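Local coordinates for trigger factor (Thermotoga maritima, PDB 2NSA), which probably acts as a ribosome-binding chaperone and peptidyl-prolyl cis-trans isomerase that keeps newly made proteins in an open conformation, at residues 95-105 and 148-159. Residues are numbered along the deposited sequence; the frame is centred on the assembly and turned at random.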
ATOM      1  N   ASP A  95       2.294   3.114  -5.703  1.00 11.91           N
ATOM      2  CA  ASP A  95       0.952   3.590  -5.997  1.00 11.68           C
ATOM      3  C   ASP A  95       0.708   3.728  -7.499  1.00 12.02           C
ATOM      4  O   ASP A  95      -0.391   3.450  -7.974  1.00 13.64           O
ATOM      5  CB  ASP A  95       0.666   4.900  -5.257  1.00 13.36           C
ATOM      6  CG  ASP A  95       0.542   4.695  -3.753  1.00 15.30           C
ATOM      7  OD1 ASP A  95       0.426   3.529  -3.321  1.00 16.39           O
ATOM      8  OD2 ASP A  95       0.552   5.698  -3.003  1.00 15.83           O
ATOM      9  N   ARG A  96       1.722   4.143  -8.254  1.00 10.84           N
ATOM     10  CA  ARG A  96       1.562   4.253  -9.699  1.00 11.21           C
ATOM     11  C   ARG A  96       1.329   2.856 -10.295  1.00 13.06           C
ATOM     12  O   ARG A  96       0.429   2.666 -11.128  1.00 13.20           O
ATOM     13  CB  ARG A  96       2.805   4.883 -10.332  1.00 12.02           C
ATOM     14  CG  ARG A  96       2.824   4.814 -11.861  1.00 15.86           C
ATOM     15  CD  ARG A  96       1.680   5.579 -12.499  1.00 20.37           C
ATOM     16  NE  ARG A  96       1.835   5.577 -13.957  1.00 23.05           N
ATOM     17  CZ  ARG A  96       0.878   5.891 -14.825  1.00 28.17           C
ATOM     18  NH1 ARG A  96      -0.329   6.242 -14.397  1.00 31.75           N
ATOM     19  NH2 ARG A  96       1.128   5.845 -16.126  1.00 29.15           N
ATOM     20  N   VAL A  97       2.128   1.879  -9.871  1.00 12.45           N
ATOM     21  CA  VAL A  97       1.988   0.508 -10.378  1.00 13.53           C
ATOM     22  C   VAL A  97       0.598  -0.052 -10.074  1.00 13.94           C
ATOM     23  O   VAL A  97      -0.040  -0.671 -10.936  1.00 13.63           O
ATOM     24  CB  VAL A  97       3.050  -0.442  -9.762  1.00 16.25           C
ATOM     25  CG1 VAL A  97       2.816  -1.876 -10.246  1.00 22.77           C
ATOM     26  CG2 VAL A  97       4.435   0.018 -10.153  1.00 21.36           C
ATOM     27  N   ILE A  98       0.125   0.174  -8.854  1.00 11.51           N
ATOM     28  CA  ILE A  98      -1.187  -0.325  -8.444  1.00 12.80           C
ATOM     29  C   ILE A  98      -2.297   0.328  -9.253  1.00 12.98           C
ATOM     30  O   ILE A  98      -3.224  -0.349  -9.731  1.00 12.46           O
ATOM     31  CB  ILE A  98      -1.412  -0.091  -6.927  1.00 13.63           C
ATOM     32  CG1 ILE A  98      -0.481  -1.018  -6.142  1.00 16.73           C
ATOM     33  CG2 ILE A  98      -2.866  -0.356  -6.549  1.00 15.88           C
ATOM     34  CD1 ILE A  98      -0.264  -0.623  -4.703  1.00 19.59           C
ATOM     35  N   GLU A  99      -2.193   1.640  -9.429  1.00 11.63           N
ATOM     36  CA  GLU A  99      -3.203   2.375 -10.189  1.00 13.24           C
ATOM     37  C   GLU A  99      -3.244   1.889 -11.639  1.00 14.79           C
ATOM     38  O   GLU A  99      -4.325   1.657 -12.196  1.00 14.28           O
ATOM     39  CB  GLU A  99      -2.920   3.881 -10.129  1.00 16.13           C
ATOM     40  CG  GLU A  99      -4.090   4.721 -10.603  1.00 21.04           C
ATOM     41  CD  GLU A  99      -3.972   6.177 -10.186  1.00 20.97           C
ATOM     42  OE1 GLU A  99      -4.222   6.496  -8.997  1.00 20.60           O
ATOM     43  OE2 GLU A  99      -3.621   6.999 -11.051  1.00 20.14           O
ATOM     44  N   VAL A 100      -2.070   1.709 -12.237  1.00 13.53           N
ATOM     45  CA  VAL A 100      -1.996   1.236 -13.616  1.00 15.03           C
ATOM     46  C   VAL A 100      -2.534  -0.184 -13.739  1.00 14.51           C
ATOM     47  O   VAL A 100      -3.241  -0.489 -14.700  1.00 16.25           O
ATOM     48  CB  VAL A 100      -0.554   1.278 -14.160  1.00 14.94           C
ATOM     49  CG1 VAL A 100      -0.480   0.564 -15.514  1.00 17.40           C
ATOM     50  CG2 VAL A 100      -0.117   2.726 -14.338  1.00 16.78           C
ATOM     51  N   LEU A 101      -2.206  -1.056 -12.791  1.00 11.63           N
ATOM     52  CA  LEU A 101      -2.716  -2.423 -12.878  1.00 13.93           C
ATOM     53  C   LEU A 101      -4.234  -2.421 -12.740  1.00 14.20           C
ATOM     54  O   LEU A 101      -4.920  -3.211 -13.394  1.00 15.76           O
ATOM     55  CB  LEU A 101      -2.083  -3.325 -11.809  1.00 14.57           C
ATOM     56  CG  LEU A 101      -0.604  -3.630 -12.081  1.00 17.68           C
ATOM     57  CD1 LEU A 101       0.031  -4.315 -10.880  1.00 19.83           C
ATOM     58  CD2 LEU A 101      -0.494  -4.512 -13.325  1.00 21.02           C
ATOM     59  N   ALA A 102      -4.775  -1.530 -11.914  1.00 12.89           N
ATOM     60  CA  ALA A 102      -6.225  -1.486 -11.759  1.00 14.44           C
ATOM     61  C   ALA A 102      -6.846  -1.097 -13.094  1.00 15.36           C
ATOM     62  O   ALA A 102      -7.852  -1.672 -13.510  1.00 16.65           O
ATOM     63  CB  ALA A 102      -6.629  -0.491 -10.675  1.00 14.70           C
ATOM     64  N   GLN A 103      -6.244  -0.129 -13.777  1.00 15.09           N
ATOM     65  CA  GLN A 103      -6.775   0.290 -15.071  1.00 16.75           C
ATOM     66  C   GLN A 103      -6.616  -0.827 -16.097  1.00 18.19           C
ATOM     67  O   GLN A 103      -7.536  -1.099 -16.869  1.00 18.64           O
ATOM     68  CB  GLN A 103      -6.060   1.554 -15.559  1.00 17.35           C
ATOM     69  CG  GLN A 103      -6.150   2.697 -14.572  1.00 20.81           C
ATOM     70  CD  GLN A 103      -5.254   3.854 -14.935  1.00 18.73           C
ATOM     71  OE1 GLN A 103      -4.300   3.700 -15.690  1.00 21.35           O
ATOM     72  NE2 GLN A 103      -5.545   5.025 -14.378  1.00 22.21           N
ATOM     73  N   GLU A 104      -5.466  -1.490 -16.105  1.00 14.19           N
ATOM     74  CA  GLU A 104      -5.252  -2.563 -17.067  1.00 17.11           C
ATOM     75  C   GLU A 104      -6.161  -3.759 -16.833  1.00 17.94           C
ATOM     76  O   GLU A 104      -6.530  -4.454 -17.781  1.00 18.19           O
ATOM     77  CB  GLU A 104      -3.794  -3.017 -17.056  1.00 17.93           C
ATOM     78  CG  GLU A 104      -2.840  -1.941 -17.530  1.00 20.69           C
ATOM     79  CD  GLU A 104      -1.409  -2.410 -17.577  1.00 25.05           C
ATOM     80  OE1 GLU A 104      -1.073  -3.379 -16.870  1.00 26.93           O
ATOM     81  OE2 GLU A 104      -0.618  -1.793 -18.316  1.00 28.99           O
ATOM     82  N   LYS A 105      -6.529  -3.993 -15.579  1.00 16.50           N
ATOM     83  CA  LYS A 105      -7.390  -5.121 -15.236  1.00 18.22           C
ATOM     84  C   LYS A 105      -8.879  -4.806 -15.203  1.00 17.12           C
ATOM     85  O   LYS A 105      -9.697  -5.704 -14.985  1.00 18.94           O
ATOM     86  CB  LYS A 105      -6.971  -5.695 -13.885  1.00 18.75           C
ATOM     87  CG  LYS A 105      -5.629  -6.393 -13.923  1.00 20.23           C
ATOM     88  CD  LYS A 105      -5.297  -6.978 -12.574  1.00 22.22           C
ATOM     89  CE  LYS A 105      -4.229  -8.037 -12.710  1.00 23.48           C
ATOM     90  NZ  LYS A 105      -4.700  -9.120 -13.622  1.00 24.70           N
ATOM     91  N   TRP A 148      -9.332   4.063  -2.418  1.00 14.06           N
ATOM     92  CA  TRP A 148      -8.001   3.576  -2.750  1.00 14.61           C
ATOM     93  C   TRP A 148      -7.665   2.307  -1.981  1.00 15.18           C
ATOM     94  O   TRP A 148      -7.112   1.363  -2.543  1.00 14.81           O
ATOM     95  CB  TRP A 148      -6.947   4.637  -2.456  1.00 15.31           C
ATOM     96  CG  TRP A 148      -5.552   4.122  -2.641  1.00 16.37           C
ATOM     97  CD1 TRP A 148      -4.652   3.823  -1.661  1.00 15.77           C
ATOM     98  CD2 TRP A 148      -4.900   3.848  -3.884  1.00 15.13           C
ATOM     99  NE1 TRP A 148      -3.473   3.384  -2.214  1.00 17.08           N
ATOM    100  CE2 TRP A 148      -3.596   3.391  -3.579  1.00 14.04           C
ATOM    101  CE3 TRP A 148      -5.287   3.949  -5.227  1.00 17.48           C
ATOM    102  CZ2 TRP A 148      -2.675   3.031  -4.568  1.00 17.35           C
ATOM    103  CZ3 TRP A 148      -4.371   3.593  -6.212  1.00 19.11           C
ATOM    104  CH2 TRP A 148      -3.076   3.139  -5.873  1.00 16.87           C
ATOM    105  N   ALA A 149      -7.983   2.286  -0.689  1.00 12.16           N
ATOM    106  CA  ALA A 149      -7.702   1.101   0.120  1.00 13.66           C
ATOM    107  C   ALA A 149      -8.366  -0.130  -0.480  1.00 13.78           C
ATOM    108  O   ALA A 149      -7.755  -1.195  -0.572  1.00 13.49           O
ATOM    109  CB  ALA A 149      -8.190   1.303   1.543  1.00 13.80           C
ATOM    110  N   ILE A 150      -9.628   0.017  -0.874  1.00 14.90           N
ATOM    111  CA  ILE A 150     -10.362  -1.097  -1.467  1.00 13.89           C
ATOM    112  C   ILE A 150      -9.759  -1.516  -2.806  1.00 14.39           C
ATOM    113  O   ILE A 150      -9.551  -2.708  -3.054  1.00 14.27           O
ATOM    114  CB  ILE A 150     -11.846  -0.740  -1.679  1.00 15.15           C
ATOM    115  CG1 ILE A 150     -12.506  -0.445  -0.324  1.00 15.06           C
ATOM    116  CG2 ILE A 150     -12.554  -1.896  -2.386  1.00 16.86           C
ATOM    117  CD1 ILE A 150     -13.901   0.155  -0.449  1.00 17.16           C
ATOM    118  N   LEU A 151      -9.471  -0.536  -3.660  1.00 14.18           N
ATOM    119  CA  LEU A 151      -8.900  -0.798  -4.979  1.00 13.44           C
ATOM    120  C   LEU A 151      -7.566  -1.530  -4.879  1.00 14.55           C
ATOM    121  O   LEU A 151      -7.334  -2.519  -5.577  1.00 14.44           O
ATOM    122  CB  LEU A 151      -8.699   0.520  -5.737  1.00 14.04           C
ATOM    123  CG  LEU A 151      -8.241   0.405  -7.187  1.00 14.81           C
ATOM    124  CD1 LEU A 151      -9.437  -0.041  -8.041  1.00 19.63           C
ATOM    125  CD2 LEU A 151      -7.742   1.751  -7.686  1.00 16.15           C
ATOM    126  N   LYS A 152      -6.690  -1.026  -4.018  1.00 12.44           N
ATOM    127  CA  LYS A 152      -5.374  -1.608  -3.806  1.00 13.10           C
ATOM    128  C   LYS A 152      -5.487  -3.048  -3.323  1.00 14.13           C
ATOM    129  O   LYS A 152      -4.773  -3.925  -3.813  1.00 13.87           O
ATOM    130  CB  LYS A 152      -4.613  -0.758  -2.789  1.00 14.37           C
ATOM    131  CG  LYS A 152      -3.266  -1.296  -2.377  1.00 16.47           C
ATOM    132  CD  LYS A 152      -2.583  -0.280  -1.472  1.00 19.18           C
ATOM    133  CE  LYS A 152      -1.203  -0.718  -1.063  1.00 20.84           C
ATOM    134  NZ  LYS A 152      -0.640   0.242  -0.070  1.00 21.81           N
ATOM    135  N   ARG A 153      -6.389  -3.299  -2.378  1.00 13.20           N
ATOM    136  CA  ARG A 153      -6.565  -4.656  -1.871  1.00 15.21           C
ATOM    137  C   ARG A 153      -7.023  -5.596  -2.980  1.00 14.98           C
ATOM    138  O   ARG A 153      -6.543  -6.725  -3.078  1.00 14.95           O
ATOM    139  CB  ARG A 153      -7.580  -4.695  -0.719  1.00 18.70           C
ATOM    140  CG  ARG A 153      -7.800  -6.098  -0.153  1.00 22.98           C
ATOM    141  CD  ARG A 153      -6.486  -6.750   0.284  1.00 30.58           C
ATOM    142  NE  ARG A 153      -5.944  -6.194   1.521  1.00 34.41           N
ATOM    143  CZ  ARG A 153      -6.486  -6.362   2.725  1.00 36.61           C
ATOM    144  NH1 ARG A 153      -7.598  -7.074   2.865  1.00 36.83           N
ATOM    145  NH2 ARG A 153      -5.908  -5.826   3.794  1.00 36.43           N
ATOM    146  N   LYS A 154      -7.937  -5.132  -3.824  1.00 15.35           N
ATOM    147  CA  LYS A 154      -8.427  -5.974  -4.906  1.00 16.24           C
ATOM    148  C   LYS A 154      -7.328  -6.274  -5.920  1.00 14.64           C
ATOM    149  O   LYS A 154      -7.199  -7.404  -6.384  1.00 14.99           O
ATOM    150  CB  LYS A 154      -9.636  -5.314  -5.574  1.00 18.03           C
ATOM    151  CG  LYS A 154     -10.837  -5.289  -4.637  1.00 21.15           C
ATOM    152  CD  LYS A 154     -11.870  -4.247  -5.005  1.00 28.46           C
ATOM    153  CE  LYS A 154     -12.490  -4.530  -6.343  1.00 27.09           C
ATOM    154  NZ  LYS A 154     -13.684  -3.670  -6.566  1.00 23.44           N
ATOM    155  N   VAL A 155      -6.519  -5.273  -6.249  1.00 13.14           N
ATOM    156  CA  VAL A 155      -5.440  -5.486  -7.200  1.00 14.58           C
ATOM    157  C   VAL A 155      -4.416  -6.465  -6.633  1.00 15.04           C
ATOM    158  O   VAL A 155      -3.992  -7.392  -7.324  1.00 14.96           O
ATOM    159  CB  VAL A 155      -4.753  -4.151  -7.579  1.00 13.86           C
ATOM    160  CG1 VAL A 155      -3.508  -4.414  -8.425  1.00 15.69           C
ATOM    161  CG2 VAL A 155      -5.732  -3.280  -8.356  1.00 15.67           C
ATOM    162  N   LEU A 156      -4.023  -6.279  -5.376  1.00 14.11           N
ATOM    163  CA  LEU A 156      -3.051  -7.191  -4.777  1.00 15.15           C
ATOM    164  C   LEU A 156      -3.581  -8.624  -4.724  1.00 15.40           C
ATOM    165  O   LEU A 156      -2.863  -9.566  -5.071  1.00 16.69           O
ATOM    166  CB  LEU A 156      -2.679  -6.730  -3.367  1.00 16.04           C
ATOM    167  CG  LEU A 156      -1.984  -5.366  -3.320  1.00 15.01           C
ATOM    168  CD1 LEU A 156      -1.828  -4.966  -1.860  1.00 17.09           C
ATOM    169  CD2 LEU A 156      -0.634  -5.415  -4.022  1.00 17.38           C
ATOM    170  N   ASP A 157      -4.832  -8.792  -4.301  1.00 14.62           N
ATOM    171  CA  ASP A 157      -5.421 -10.130  -4.215  1.00 16.17           C
ATOM    172  C   ASP A 157      -5.455 -10.808  -5.582  1.00 16.20           C
ATOM    173  O   ASP A 157      -5.137 -11.992  -5.702  1.00 19.05           O
ATOM    174  CB  ASP A 157      -6.828 -10.062  -3.622  1.00 16.92           C
ATOM    175  CG  ASP A 157      -6.819  -9.820  -2.117  1.00 19.00           C
ATOM    176  OD1 ASP A 157      -5.725  -9.816  -1.520  1.00 21.20           O
ATOM    177  OD2 ASP A 157      -7.906  -9.643  -1.534  1.00 25.98           O
ATOM    178  N   LEU A 158      -5.841 -10.062  -6.613  1.00 16.39           N
ATOM    179  CA  LEU A 158      -5.888 -10.624  -7.962  1.00 17.91           C
ATOM    180  C   LEU A 158      -4.506 -11.081  -8.416  1.00 19.41           C
ATOM    181  O   LEU A 158      -4.362 -12.155  -9.006  1.00 21.33           O
ATOM    182  CB  LEU A 158      -6.442  -9.598  -8.954  1.00 19.04           C
ATOM    183  CG  LEU A 158      -7.953  -9.372  -8.933  1.00 21.40           C
ATOM    184  CD1 LEU A 158      -8.298  -8.129  -9.746  1.00 21.99           C
ATOM    185  CD2 LEU A 158      -8.662 -10.599  -9.505  1.00 24.36           C
ATOM    186  N   LEU A 159      -3.484 -10.272  -8.161  1.00 18.84           N
ATOM    187  CA  LEU A 159      -2.141 -10.660  -8.563  1.00 17.49           C
ATOM    188  C   LEU A 159      -1.705 -11.931  -7.842  1.00 20.81           C
ATOM    189  O   LEU A 159      -1.172 -12.849  -8.463  1.00 20.11           O
ATOM    190  CB  LEU A 159      -1.139  -9.534  -8.284  1.00 19.35           C
ATOM    191  CG  LEU A 159      -1.319  -8.254  -9.102  1.00 19.34           C
ATOM    192  CD1 LEU A 159      -0.309  -7.215  -8.625  1.00 21.06           C
ATOM    193  CD2 LEU A 159      -1.136  -8.538 -10.590  1.00 21.49           C
TER
HETATM  194  O   HOH W   1      -0.784   3.055  -1.034  1.00 20.50           O
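The benzo end of the Trp-148 indole lies against one turn of helix 77-105: its CH2 sits 3.6 Å from CG2 of Ile-98. Its CZ2 comes within 3.4 Å of OD1 of Asp-95, whose carboxylate is tilted 74° to the ring. With CG anti to the backbone N (chi1 174°), Trp-148 reaches that turn. Ile-98 CD1 rests along the extended Lys-152 chain, 3.8 Å from CE. Ala-102 CB touches Val-155 CG2 (3.7 Å) and, next to it, the fork of Leu-151, while Val-155 CG1 turns to Leu-101 CB. Leu-101 and Leu-159 meet methyl to methyl, CD1 to CD1 at 3.7 Å, and the Lys-105 chain passes Leu-159 toward a salt bridge with Glu-162. The axes of segments 95-105 and 148-159 cross at 74° and approach to 9.6 Å, and Leu-6 of helix 6-12 packs on both Leu-101 and Leu-159 in this C-terminal chaperone domain. No direct hydrogen bond spans the pair; one water, in the indole plane, accepts from Trp-148 NE1 and Lys-152 NZ and donates to Asp-95 OD1 (2.6 Å). Apolar packing therefore joins the helices, and the water links a probable carboxylate-ammonium pair held short of direct contact.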